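Local coordinates for putative TetR family transcriptional regulator (Streptomyces coelicolor A3, PDB 3BQY), which probably acts as a TetR-family transcriptional repressor that binds regulatory DNA through a helix-turn-helix motif, at residues L180-S185 with T189-F194; D93-F98 with E146-L151; G71-R76 with A122-G127; G114-L119 with G127-A132; R41-A44 with D48-T51. All coordinates share one frame; numbering follows the deposited sequence.

In the fold
From the N terminus, interaction 5 comes first. It closes the short turn between helices 36-42 and 46-57 in the probable DNA-binding domain. Interaction 3 opens next at 71-76, interaction 2 at 93-98 and interaction 4 at 114-119. Interaction 3 closes at 122-127 and so crosses both 2 and 4, sharing Gly127 with the latter. Interaction 4 closes at 127-132 and is nested inside the loop that interaction 2 completes at 146-151. Helix 126-151 serves all three. Interaction 1 follows in series, at the turn before the last helix. Val97 of interaction 2 packs on Leu50 of interaction 5, so the two domains meet there. Interactions 1 to 4 all touch the second subunit.

Interaction 1: residues L180-S185 with T189-F194; sequences LPVLTS and TAHFEF. With PO4 (phosphate ion), chain C.
His191 faces Val182 and Ser185 across the turn between helix 174-183 and helix 188-206, in the all-helical C-terminal domain of the TetR fold. The backbones stay apart, with 9.0 Å between the CA atoms of Ser185 and His191. A phosphate ion, probably from the crystallisation liquor, sits between the two sides.

Polar contacts come first. His191 NE2 gives a weak bond of 3.3 Å to phosphate O4. The ion crowds the imidazole, and its exact orientation is doubtful. Ser185 OG lies 2.8 Å from the same O4. That bond is weak and not settled, since the hydroxyl proton has another acceptor within reach. Ser185 OG also takes a weak bond from Asp187 N. Arg131 NH1 of the second subunit also binds the anion, which thus lies at the subunit interface. The carbonyl Val182 O lies in the plane of the His191 ring, 3.4 Å from NE2.

Carbon contacts are sparse. Ser185 CB comes obliquely to the ring, and Val182 CG1 stands 4.3 Å from His191 NE2.

In the last turn of helix 174-183 one carbonyl takes two donors. Thr184 N and Thr184 OG1 reach Leu180 O from opposite faces of its plane, OG1 at 2.7 Å.

Interaction 2: residues D93-F98 with E146-L151; sequences DGARVF and EEQAAL
Gln148 swings its CG opposite its own carbonyl carbon (chi1 -71°) and then runs out straight (chi2 179°). This carries its amide from helix 126-151 to the first turn of helix 94-99, next to Gly94 and Ala95.

One oxygen does most of the work. Ala95 N donates to Gln148 OE1 at 2.9 Å, nearly straight at 164°. The donor lies in the plane of the amide carbonyl, on a lone pair. A water gives Gln148 OE1 a second bond of 2.7 Å, and the same water accepts from Arg96 N at 3.1 Å. The amide oxygen therefore serves two successive N-H groups of the helix start, one directly and one through water. Ala95 CB rests 3.3 Å from Gln148 OE1. Gly94 N is also near, but its angle is poor.

Asp93 holds the N-cap position, yet its side chain makes no capping bond. Its carboxylate is used elsewhere: OD2 accepts from Leu20 N. Asp93 OD1 forms a long salt bridge, 3.7 Å, to Arg96 NH1.

The other end of the amide is held too. Gln148 NE2 donates to Leu88 O and weakly to His91 O, at the end of helix 73-89 and just beyond it. Helices 73-89, 94-99 and 126-151 of the C-terminal domain are thus joined through one side chain. With acceptors facing NE2 and donors facing OE1, the amide probably has one favoured orientation.

Interaction 3: residues G71-R76 with A122-G127; sequences GDWSER and AGFGDG. With PO4 (phosphate ion), chain B.
At the start of helix 73-89, Trp73 packs against Ala122 and Phe124 of the turn that joins helices 106-121 and 126-151. The contact has two parts. Near the backbone, Trp73 CB touches Ala122 CB at 3.3 Å, and this methyl also lies obliquely by the indole. Further out, the two aromatic rings form an edge-to-face (T-shaped) pair. The Phe124 edge, with CE1 and CZ leading, points at the face of the six-membered ring of Trp73. The centroids are 5.0 Å apart and the planes stand at 72°. The closest atoms are Trp73 CH2 and Phe124 CZ, at 3.8 Å.

Trp73 CG lies between its backbone N and carbonyl carbon (chi1 64°). The opposite face of the indole is thereby turned back over its own helix start, where Ser74 CB and Asp72 OD2 lie above its rim.

Both backbones are shaped by helix-end motifs. Asp72 is the N-cap: its OD1 accepts from Glu75 N at 2.9 Å, and its OD2 takes the Ser74 OG proton at 2.6 Å on the syn lone pair. Across the contact, a Schellman motif ends helix 106-121, with Gly123 at positive phi.

Leu203 of helix 188-206 touches the side chains of both Trp73 and Phe124. At the indole edge, Trp73 NE1 donates to phosphate O1 at 3.0 Å. Arg207 NH2 binds the same ion, which probably came from the crystallisation liquor.

Interaction 4: residues G114-L119 with G127-A132; sequences GLVGVL and GDAARA. With PO4 (phosphate ion), chain D.
Leu119 and Val116 pack on Ala129 and Ala132 where helix 106-121 and helix 126-151 form an antiparallel helical hairpin. The axes of the two segments come within 8.6 Å, at 144° between their directions. Small alanines on helix 126-151 probably help the axes approach.

The tight part is around Leu119. Leu119 CD1 presses on Ala132 CB at 3.4 Å, a snug, short carbon contact. Leu119 CB meets Ala129 CB at 3.8 Å. The leucine CG points away from its own carbonyl carbon (chi1 -61°), which sends CD1 along the second helix to Ala132. Trp73 of helix 73-89 also packs on Leu119.

The contact is looser at Val116. Val116 CG1 stands 4.0 Å from Ala129 CB, and CG2 reaches the backbone of Ala129 and Ala130. His175 of the second subunit packs on Val116.

The far side of helix 126-151 is polar and partly exposed. Arg131 NH2 forms a salt bridge of 2.8 Å with Asp128 OD1. Arg131 NH1 donates to phosphate O3 at 2.7 Å, with the oxygen in the guanidinium plane. Phe194 of the second subunit packs on both Asp128 and Arg131. A leucine in place of Arg131 would probably leave the Asp128 carboxylate without its charged mate and the phosphate without this donor. Gly127 O lies 3.3 Å from the plane of the Arg131 guanidinium, centrally over one face.

Interaction 5: residues R41-A44 with D48-T51; sequences RYFA and DLLT
The chain leaves helix 36-42 in an extended step at Phe43 and re-enters a helix within a few residues, so that the CA atoms of Phe43 and Asp48 are 5.7 Å apart.

Phe43 carries the contact. With CG opposite its own carbonyl carbon (chi1 -59°), its ring lies against the first turn of helix 46-57. Leu49 CD1 sits over one ring face in a CH-pi contact, 4.0 Å from the centroid of the Phe43 ring and 16° off its normal. Leu49 chi1 of 171° places its branch there. The ring also reaches the helix backbone, with Phe43 CD1 3.6 Å from Leu49 N. On the outer side, Ala44 CB touches Asp48 OD2 at 3.6 Å. That oxygen also accepts a weak bond from Ala45 N.

Arg4, Thr7 and Val8 of helix 4-18 pack on the Phe43 side chain too. Replacing Phe43 by an alanine would probably open a gap between helices 4-18 and 46-57 and leave the Leu49 methyl without its aromatic face.

Leu49 also meets Met25 and Leu28 of helix 25-32. The contact thus joins the end of the predicted helix-turn-helix to the next helix, within the hydrophobic core of a TetR-type DNA-binding domain.

Interaction 1: residues L180-S185 with T189-F194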
# COMPACT_ATOMS: atom_id res chain seq x y z
N LEU A 180 21.07 -9.93 -0.89
CA LEU A 180 21.20 -8.75 -0.01
C LEU A 180 21.60 -7.45 -0.68
O LEU A 180 21.07 -6.40 -0.33
CB LEU A 180 22.18 -9.00 1.16
CG LEU A 180 21.65 -9.23 2.57
CD1 LEU A 180 22.76 -9.02 3.62
CD2 LEU A 180 20.43 -8.36 2.92
N PRO A 181 22.57 -7.47 -1.61
CA PRO A 181 22.83 -6.17 -2.25
C PRO A 181 21.57 -5.48 -2.82
O PRO A 181 21.38 -4.25 -2.64
CB PRO A 181 23.81 -6.53 -3.37
CG PRO A 181 24.56 -7.74 -2.82
CD PRO A 181 23.49 -8.52 -2.08
N VAL A 182 20.71 -6.26 -3.49
CA VAL A 182 19.53 -5.75 -4.10
C VAL A 182 18.50 -5.36 -3.02
O VAL A 182 17.91 -4.28 -3.09
CB VAL A 182 18.90 -6.80 -5.08
CG1 VAL A 182 17.82 -6.16 -5.94
CG2 VAL A 182 19.99 -7.44 -5.99
N LEU A 183 18.25 -6.25 -2.05
CA LEU A 183 17.26 -6.02 -0.98
C LEU A 183 17.51 -4.78 -0.13
O LEU A 183 16.55 -4.11 0.30
CB LEU A 183 17.19 -7.23 -0.04
CG LEU A 183 16.66 -8.54 -0.61
CD1 LEU A 183 16.88 -9.64 0.40
CD2 LEU A 183 15.19 -8.45 -0.99
N THR A 184 18.78 -4.49 0.13
CA THR A 184 19.17 -3.37 0.98
C THR A 184 19.54 -2.13 0.17
O THR A 184 19.99 -1.12 0.72
CB THR A 184 20.37 -3.74 1.89
OG1 THR A 184 21.51 -4.09 1.09
CG2 THR A 184 20.00 -4.91 2.78
N SER A 185 19.37 -2.23 -1.16
CA SER A 185 19.61 -1.12 -2.09
C SER A 185 18.77 0.11 -1.66
O SER A 185 17.60 -0.03 -1.29
CB SER A 185 19.18 -1.57 -3.50
OG SER A 185 19.68 -0.74 -4.54
N THR A 189 13.79 3.95 -6.74
CA THR A 189 13.34 4.26 -8.09
C THR A 189 13.48 3.04 -9.01
O THR A 189 12.55 2.73 -9.76
CB THR A 189 14.06 5.49 -8.67
OG1 THR A 189 13.76 6.62 -7.85
CG2 THR A 189 13.56 5.80 -10.10
N ALA A 190 14.65 2.39 -8.97
CA ALA A 190 14.87 1.15 -9.73
C ALA A 190 13.86 0.05 -9.36
O ALA A 190 13.34 -0.64 -10.25
CB ALA A 190 16.32 0.64 -9.54
N HIS A 191 13.57 -0.11 -8.06
CA HIS A 191 12.56 -1.09 -7.63
C HIS A 191 11.19 -0.76 -8.23
O HIS A 191 10.50 -1.63 -8.75
CB HIS A 191 12.48 -1.15 -6.10
CG HIS A 191 13.71 -1.72 -5.47
ND1 HIS A 191 13.94 -1.70 -4.11
CD2 HIS A 191 14.82 -2.27 -6.02
CE1 HIS A 191 15.10 -2.26 -3.85
NE2 HIS A 191 15.66 -2.60 -4.99
N PHE A 192 10.82 0.51 -8.17
CA PHE A 192 9.55 0.97 -8.71
C PHE A 192 9.45 0.69 -10.21
O PHE A 192 8.45 0.15 -10.69
CB PHE A 192 9.36 2.46 -8.44
CG PHE A 192 8.06 2.99 -9.00
CD1 PHE A 192 6.84 2.58 -8.47
CD2 PHE A 192 8.07 3.87 -10.09
CE1 PHE A 192 5.62 3.08 -9.00
CE2 PHE A 192 6.87 4.35 -10.62
CZ PHE A 192 5.66 3.97 -10.08
N GLU A 193 10.49 1.06 -10.95
CA GLU A 193 10.51 0.85 -12.38
C GLU A 193 10.38 -0.64 -12.73
O GLU A 193 9.72 -1.00 -13.72
CB GLU A 193 11.78 1.46 -13.00
CG GLU A 193 11.80 3.01 -13.00
CD GLU A 193 10.62 3.63 -13.79
OE1 GLU A 193 10.22 3.08 -14.84
OE2 GLU A 193 10.11 4.68 -13.36
N PHE A 194 11.01 -1.51 -11.94
CA PHE A 194 10.95 -2.95 -12.17
C PHE A 194 9.51 -3.43 -12.02
O PHE A 194 9.02 -4.21 -12.84
CB PHE A 194 11.88 -3.69 -11.20
CG PHE A 194 11.88 -5.17 -11.40
CD1 PHE A 194 12.69 -5.76 -12.38
CD2 PHE A 194 11.04 -5.98 -10.64
CE1 PHE A 194 12.69 -7.16 -12.55
CE2 PHE A 194 11.04 -7.36 -10.81
CZ PHE A 194 11.86 -7.95 -11.76
P PO4 C . 18.40 -2.72 -7.40
O1 PO4 C . 19.13 -1.47 -7.84
O2 PO4 C . 16.91 -2.45 -7.49
O3 PO4 C . 18.75 -3.88 -8.29
O4 PO4 C . 18.78 -3.02 -5.98

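Interaction 2: residues D93-F98 with E146-L151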
# COMPACT_ATOMS: atom_id res chain seq x y z
N ASP A 93 5.33 11.42 4.55
CA ASP A 93 4.13 10.60 4.78
C ASP A 93 3.01 10.83 3.74
O ASP A 93 1.85 10.59 4.02
CB ASP A 93 3.57 10.85 6.18
CG ASP A 93 4.54 10.47 7.27
OD1 ASP A 93 5.24 9.45 7.10
OD2 ASP A 93 4.58 11.19 8.30
N GLY A 94 3.37 11.28 2.54
CA GLY A 94 2.36 11.59 1.52
C GLY A 94 1.52 10.39 1.10
O GLY A 94 0.31 10.50 0.89
N ALA A 95 2.15 9.23 0.93
CA ALA A 95 1.39 8.02 0.55
C ALA A 95 0.35 7.63 1.62
O ALA A 95 -0.75 7.18 1.29
CB ALA A 95 2.35 6.84 0.24
N ARG A 96 0.70 7.78 2.90
CA ARG A 96 -0.24 7.51 4.01
C ARG A 96 -1.43 8.44 3.93
O ARG A 96 -2.58 8.02 4.13
CB ARG A 96 0.45 7.69 5.37
CG ARG A 96 1.42 6.56 5.69
CD ARG A 96 2.16 6.76 7.03
NE ARG A 96 1.25 6.93 8.16
CZ ARG A 96 1.61 7.47 9.32
NH1 ARG A 96 2.86 7.89 9.51
NH2 ARG A 96 0.72 7.61 10.29
N VAL A 97 -1.18 9.72 3.62
CA VAL A 97 -2.28 10.67 3.50
C VAL A 97 -3.19 10.29 2.32
O VAL A 97 -4.41 10.28 2.45
CB VAL A 97 -1.76 12.13 3.36
CG1 VAL A 97 -2.92 13.12 3.14
CG2 VAL A 97 -0.90 12.55 4.60
N PHE A 98 -2.58 10.01 1.17
CA PHE A 98 -3.35 9.64 -0.02
C PHE A 98 -4.13 8.32 0.18
O PHE A 98 -5.33 8.26 -0.10
CB PHE A 98 -2.41 9.52 -1.22
CG PHE A 98 -3.11 9.25 -2.53
CD1 PHE A 98 -3.81 10.26 -3.17
CD2 PHE A 98 -3.08 7.96 -3.10
CE1 PHE A 98 -4.47 10.02 -4.39
CE2 PHE A 98 -3.73 7.71 -4.31
CZ PHE A 98 -4.43 8.74 -4.95
N GLU A 146 5.75 1.96 1.48
CA GLU A 146 6.89 1.23 2.02
C GLU A 146 8.22 1.96 1.83
O GLU A 146 9.08 1.93 2.71
CB GLU A 146 6.93 -0.20 1.51
CG GLU A 146 5.59 -0.97 1.83
CD GLU A 146 5.32 -1.26 3.34
OE1 GLU A 146 5.75 -0.49 4.24
OE2 GLU A 146 4.65 -2.28 3.63
N GLU A 147 8.37 2.67 0.71
CA GLU A 147 9.55 3.53 0.50
C GLU A 147 9.61 4.62 1.57
O GLU A 147 10.67 4.86 2.19
CB GLU A 147 9.54 4.17 -0.90
CG GLU A 147 10.63 5.24 -1.05
CD GLU A 147 10.80 5.75 -2.49
OE1 GLU A 147 10.13 5.24 -3.41
OE2 GLU A 147 11.63 6.65 -2.67
N GLN A 148 8.47 5.27 1.83
CA GLN A 148 8.44 6.34 2.84
C GLN A 148 8.63 5.82 4.27
O GLN A 148 9.29 6.49 5.09
CB GLN A 148 7.20 7.22 2.70
CG GLN A 148 7.32 8.08 1.44
CD GLN A 148 6.14 8.97 1.19
OE1 GLN A 148 4.99 8.53 1.29
NE2 GLN A 148 6.40 10.22 0.82
N ALA A 149 8.09 4.65 4.57
CA ALA A 149 8.31 4.01 5.87
C ALA A 149 9.81 3.78 6.13
O ALA A 149 10.27 3.94 7.27
CB ALA A 149 7.55 2.70 5.96
N ALA A 150 10.54 3.41 5.08
CA ALA A 150 11.97 3.12 5.16
C ALA A 150 12.80 4.37 5.36
O ALA A 150 13.84 4.32 6.03
CB ALA A 150 12.44 2.40 3.92
N LEU A 151 12.35 5.49 4.80
CA LEU A 151 13.08 6.75 4.87
C LEU A 151 12.75 7.55 6.13
O LEU A 151 13.41 8.55 6.41
CB LEU A 151 12.81 7.61 3.62
CG LEU A 151 13.22 7.02 2.26
CD1 LEU A 151 12.44 7.68 1.12
CD2 LEU A 151 14.73 7.14 2.04
O HOH W 1 3.71 7.59 3.53

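Interaction 3: residues G71-R76 with A122-G127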
# COMPACT_ATOMS: atom_id res chain seq x y z
N GLY A 71 4.54 9.06 -26.79
CA GLY A 71 4.89 7.73 -26.32
C GLY A 71 3.71 6.79 -26.62
O GLY A 71 2.58 7.24 -26.85
N ASP A 72 3.97 5.49 -26.62
CA ASP A 72 2.92 4.49 -26.82
C ASP A 72 2.10 4.36 -25.51
O ASP A 72 2.42 5.02 -24.52
CB ASP A 72 3.56 3.15 -27.19
CG ASP A 72 4.16 2.43 -25.98
OD1 ASP A 72 4.77 3.11 -25.13
OD2 ASP A 72 3.94 1.21 -25.81
N TRP A 73 1.08 3.50 -25.49
CA TRP A 73 0.22 3.39 -24.32
C TRP A 73 1.02 2.98 -23.05
O TRP A 73 0.68 3.40 -21.93
CB TRP A 73 -0.92 2.37 -24.59
CG TRP A 73 -0.42 0.98 -24.82
CD1 TRP A 73 -0.10 0.39 -26.02
CD2 TRP A 73 -0.14 0.00 -23.80
NE1 TRP A 73 0.34 -0.92 -25.81
CE2 TRP A 73 0.34 -1.17 -24.46
CE3 TRP A 73 -0.25 -0.00 -22.38
CZ2 TRP A 73 0.71 -2.32 -23.75
CZ3 TRP A 73 0.12 -1.16 -21.69
CH2 TRP A 73 0.62 -2.30 -22.38
N SER A 74 2.04 2.12 -23.21
CA SER A 74 2.79 1.64 -22.05
C SER A 74 3.64 2.78 -21.46
O SER A 74 3.72 2.90 -20.22
CB SER A 74 3.66 0.40 -22.35
OG SER A 74 4.65 0.70 -23.31
N GLU A 75 4.24 3.60 -22.32
CA GLU A 75 4.99 4.77 -21.85
C GLU A 75 4.06 5.78 -21.18
O GLU A 75 4.39 6.34 -20.14
CB GLU A 75 5.77 5.46 -22.98
CG GLU A 75 6.77 6.50 -22.47
CD GLU A 75 7.64 5.94 -21.35
OE1 GLU A 75 8.25 4.87 -21.57
OE2 GLU A 75 7.68 6.54 -20.24
N ARG A 76 2.88 6.02 -21.75
CA ARG A 76 1.99 7.01 -21.11
C ARG A 76 1.44 6.49 -19.77
O ARG A 76 1.28 7.24 -18.81
CB ARG A 76 0.85 7.40 -22.07
CG ARG A 76 1.41 8.10 -23.32
CD ARG A 76 0.29 8.33 -24.34
NE ARG A 76 -0.66 9.35 -23.85
CZ ARG A 76 -1.98 9.33 -24.04
NH1 ARG A 76 -2.58 8.31 -24.65
NH2 ARG A 76 -2.72 10.34 -23.59
N ALA A 122 -6.02 2.19 -26.44
CA ALA A 122 -4.95 1.35 -26.98
C ALA A 122 -5.42 -0.08 -27.26
O ALA A 122 -4.62 -0.93 -27.66
CB ALA A 122 -3.77 1.33 -26.01
N GLY A 123 -6.70 -0.34 -27.04
CA GLY A 123 -7.26 -1.64 -27.44
C GLY A 123 -7.55 -2.57 -26.27
O GLY A 123 -7.92 -3.73 -26.48
N PHE A 124 -7.41 -2.09 -25.04
CA PHE A 124 -7.86 -2.91 -23.89
C PHE A 124 -9.37 -2.84 -23.70
O PHE A 124 -9.95 -1.75 -23.82
CB PHE A 124 -7.18 -2.48 -22.60
CG PHE A 124 -5.71 -2.79 -22.59
CD1 PHE A 124 -4.79 -1.89 -23.14
CD2 PHE A 124 -5.26 -4.00 -22.07
CE1 PHE A 124 -3.41 -2.20 -23.16
CE2 PHE A 124 -3.89 -4.32 -22.11
CZ PHE A 124 -2.98 -3.41 -22.64
N GLY A 125 -9.98 -3.99 -23.38
CA GLY A 125 -11.40 -4.03 -23.09
C GLY A 125 -11.67 -3.35 -21.75
O GLY A 125 -10.73 -3.14 -20.95
N ASP A 126 -12.94 -3.02 -21.52
CA ASP A 126 -13.37 -2.29 -20.31
C ASP A 126 -12.86 -2.94 -19.02
O ASP A 126 -12.34 -2.25 -18.16
CB ASP A 126 -14.91 -2.25 -20.20
CG ASP A 126 -15.56 -1.35 -21.25
OD1 ASP A 126 -14.86 -0.50 -21.84
OD2 ASP A 126 -16.76 -1.56 -21.51
N GLY A 127 -13.08 -4.24 -18.87
CA GLY A 127 -12.68 -4.96 -17.65
C GLY A 127 -11.17 -4.92 -17.40
O GLY A 127 -10.73 -4.63 -16.29
P PO4 B . 0.75 -0.66 -29.62
O1 PO4 B . 1.37 -1.51 -28.53
O2 PO4 B . 1.43 0.69 -29.65
O3 PO4 B . 0.92 -1.39 -30.94
O4 PO4 B . -0.75 -0.48 -29.37

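Interaction 4: residues G114-L119 with G127-A132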
# COMPACT_ATOMS: atom_id res chain seq x y z
N GLY A 114 -8.03 9.19 -16.85
CA GLY A 114 -6.96 9.33 -17.84
C GLY A 114 -6.26 7.99 -18.04
O GLY A 114 -6.04 7.58 -19.18
N LEU A 115 -5.93 7.32 -16.94
CA LEU A 115 -5.25 6.01 -17.01
C LEU A 115 -6.12 4.95 -17.71
O LEU A 115 -5.65 4.26 -18.63
CB LEU A 115 -4.82 5.51 -15.62
CG LEU A 115 -3.82 4.33 -15.61
CD1 LEU A 115 -3.05 4.24 -14.25
CD2 LEU A 115 -4.47 3.01 -15.88
N VAL A 116 -7.37 4.82 -17.28
CA VAL A 116 -8.29 3.88 -17.93
C VAL A 116 -8.45 4.23 -19.43
O VAL A 116 -8.47 3.32 -20.29
CB VAL A 116 -9.68 3.86 -17.21
CG1 VAL A 116 -10.69 2.98 -17.98
CG2 VAL A 116 -9.54 3.37 -15.73
N GLY A 117 -8.56 5.53 -19.74
CA GLY A 117 -8.68 6.00 -21.13
C GLY A 117 -7.49 5.63 -22.00
O GLY A 117 -7.63 5.21 -23.15
N VAL A 118 -6.29 5.79 -21.46
CA VAL A 118 -5.08 5.41 -22.22
C VAL A 118 -5.17 3.94 -22.66
O VAL A 118 -4.91 3.61 -23.81
CB VAL A 118 -3.82 5.65 -21.35
CG1 VAL A 118 -2.58 4.94 -21.95
CG2 VAL A 118 -3.57 7.18 -21.26
N LEU A 119 -5.54 3.07 -21.72
CA LEU A 119 -5.65 1.62 -22.01
C LEU A 119 -6.80 1.30 -22.95
O LEU A 119 -6.60 0.56 -23.94
CB LEU A 119 -5.79 0.82 -20.69
CG LEU A 119 -4.55 1.05 -19.80
CD1 LEU A 119 -4.73 0.29 -18.44
CD2 LEU A 119 -3.23 0.58 -20.49
N GLY A 127 -13.08 -4.24 -18.87
CA GLY A 127 -12.68 -4.96 -17.65
C GLY A 127 -11.17 -4.92 -17.40
O GLY A 127 -10.73 -4.63 -16.29
N ASP A 128 -10.38 -5.20 -18.43
CA ASP A 128 -8.93 -5.14 -18.31
C ASP A 128 -8.44 -3.73 -17.96
O ASP A 128 -7.56 -3.57 -17.09
CB ASP A 128 -8.23 -5.64 -19.56
CG ASP A 128 -8.38 -7.17 -19.75
OD1 ASP A 128 -8.81 -7.86 -18.80
OD2 ASP A 128 -8.08 -7.65 -20.85
N ALA A 129 -8.99 -2.72 -18.62
CA ALA A 129 -8.55 -1.34 -18.38
C ALA A 129 -8.87 -0.89 -16.94
O ALA A 129 -8.05 -0.27 -16.28
CB ALA A 129 -9.15 -0.37 -19.42
N ALA A 130 -10.09 -1.16 -16.48
CA ALA A 130 -10.48 -0.77 -15.13
C ALA A 130 -9.69 -1.56 -14.08
O ALA A 130 -9.22 -1.00 -13.09
CB ALA A 130 -12.00 -0.97 -14.91
N ARG A 131 -9.54 -2.86 -14.29
CA ARG A 131 -8.76 -3.65 -13.34
C ARG A 131 -7.30 -3.22 -13.32
O ARG A 131 -6.66 -3.23 -12.27
CB ARG A 131 -8.91 -5.15 -13.65
CG ARG A 131 -10.29 -5.67 -13.25
CD ARG A 131 -10.45 -7.16 -13.46
NE ARG A 131 -10.25 -7.57 -14.85
CZ ARG A 131 -11.23 -7.90 -15.69
NH1 ARG A 131 -12.51 -7.87 -15.28
NH2 ARG A 131 -10.92 -8.28 -16.94
N ALA A 132 -6.77 -2.82 -14.48
CA ALA A 132 -5.39 -2.35 -14.57
C ALA A 132 -5.21 -1.06 -13.75
O ALA A 132 -4.17 -0.85 -13.13
CB ALA A 132 -5.00 -2.07 -16.04
P PO4 D . -14.42 -7.43 -11.73
O1 PO4 D . -15.17 -8.62 -11.19
O2 PO4 D . -13.04 -7.40 -11.10
O3 PO4 D . -14.27 -7.53 -13.23
O4 PO4 D . -15.17 -6.18 -11.38

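Interaction 5: residues R41-A44 with D48-T51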
# COMPACT_ATOMS: atom_id res chain seq x y z
N ARG A 41 -14.44 25.43 11.24
CA ARG A 41 -15.39 26.08 10.34
C ARG A 41 -15.07 25.81 8.86
O ARG A 41 -15.97 25.79 8.03
CB ARG A 41 -15.48 27.58 10.62
CG ARG A 41 -16.22 27.89 11.91
CD ARG A 41 -16.56 29.39 12.06
NE ARG A 41 -15.40 30.19 12.46
CZ ARG A 41 -15.13 30.58 13.71
NH1 ARG A 41 -15.94 30.24 14.71
NH2 ARG A 41 -14.05 31.31 13.96
N TYR A 42 -13.79 25.57 8.56
CA TYR A 42 -13.35 25.24 7.20
C TYR A 42 -13.32 23.75 6.92
O TYR A 42 -13.59 23.31 5.81
CB TYR A 42 -12.00 25.90 6.89
CG TYR A 42 -12.11 27.41 6.91
CD1 TYR A 42 -12.58 28.11 5.78
CD2 TYR A 42 -11.82 28.13 8.06
CE1 TYR A 42 -12.73 29.50 5.80
CE2 TYR A 42 -11.96 29.52 8.10
CZ TYR A 42 -12.41 30.20 6.97
OH TYR A 42 -12.55 31.58 7.01
N PHE A 43 -12.98 22.97 7.95
CA PHE A 43 -12.93 21.52 7.84
C PHE A 43 -13.65 20.92 9.03
O PHE A 43 -13.17 21.05 10.15
CB PHE A 43 -11.47 21.04 7.82
CG PHE A 43 -10.67 21.61 6.70
CD1 PHE A 43 -10.76 21.07 5.43
CD2 PHE A 43 -9.87 22.73 6.90
CE1 PHE A 43 -10.04 21.62 4.37
CE2 PHE A 43 -9.15 23.28 5.85
CZ PHE A 43 -9.23 22.71 4.59
N ALA A 44 -14.77 20.25 8.78
CA ALA A 44 -15.58 19.70 9.87
C ALA A 44 -14.82 18.71 10.75
O ALA A 44 -15.09 18.59 11.94
CB ALA A 44 -16.85 19.06 9.32
N ASP A 48 -11.36 15.49 6.77
CA ASP A 48 -11.71 16.41 5.68
C ASP A 48 -10.49 17.23 5.25
O ASP A 48 -10.23 17.41 4.05
CB ASP A 48 -12.86 17.35 6.09
CG ASP A 48 -14.15 16.58 6.43
OD1 ASP A 48 -14.54 15.71 5.64
OD2 ASP A 48 -14.76 16.84 7.48
N LEU A 49 -9.73 17.69 6.21
CA LEU A 49 -8.44 18.33 5.91
C LEU A 49 -7.50 17.35 5.16
O LEU A 49 -6.94 17.70 4.13
CB LEU A 49 -7.78 18.86 7.18
CG LEU A 49 -6.33 19.35 7.02
CD1 LEU A 49 -6.27 20.64 6.17
CD2 LEU A 49 -5.69 19.54 8.39
N LEU A 50 -7.34 16.14 5.68
CA LEU A 50 -6.48 15.13 5.03
C LEU A 50 -6.92 14.83 3.61
O LEU A 50 -6.08 14.72 2.70
CB LEU A 50 -6.41 13.83 5.85
CG LEU A 50 -5.65 14.00 7.19
CD1 LEU A 50 -5.94 12.79 8.07
CD2 LEU A 50 -4.18 14.20 7.00
N THR A 51 -8.23 14.73 3.41
CA THR A 51 -8.79 14.49 2.08
C THR A 51 -8.42 15.64 1.13
O THR A 51 -7.98 15.41 -0.00
CB THR A 51 -10.31 14.26 2.21
OG1 THR A 51 -10.53 13.01 2.90
CG2 THR A 51 -11.00 14.22 0.84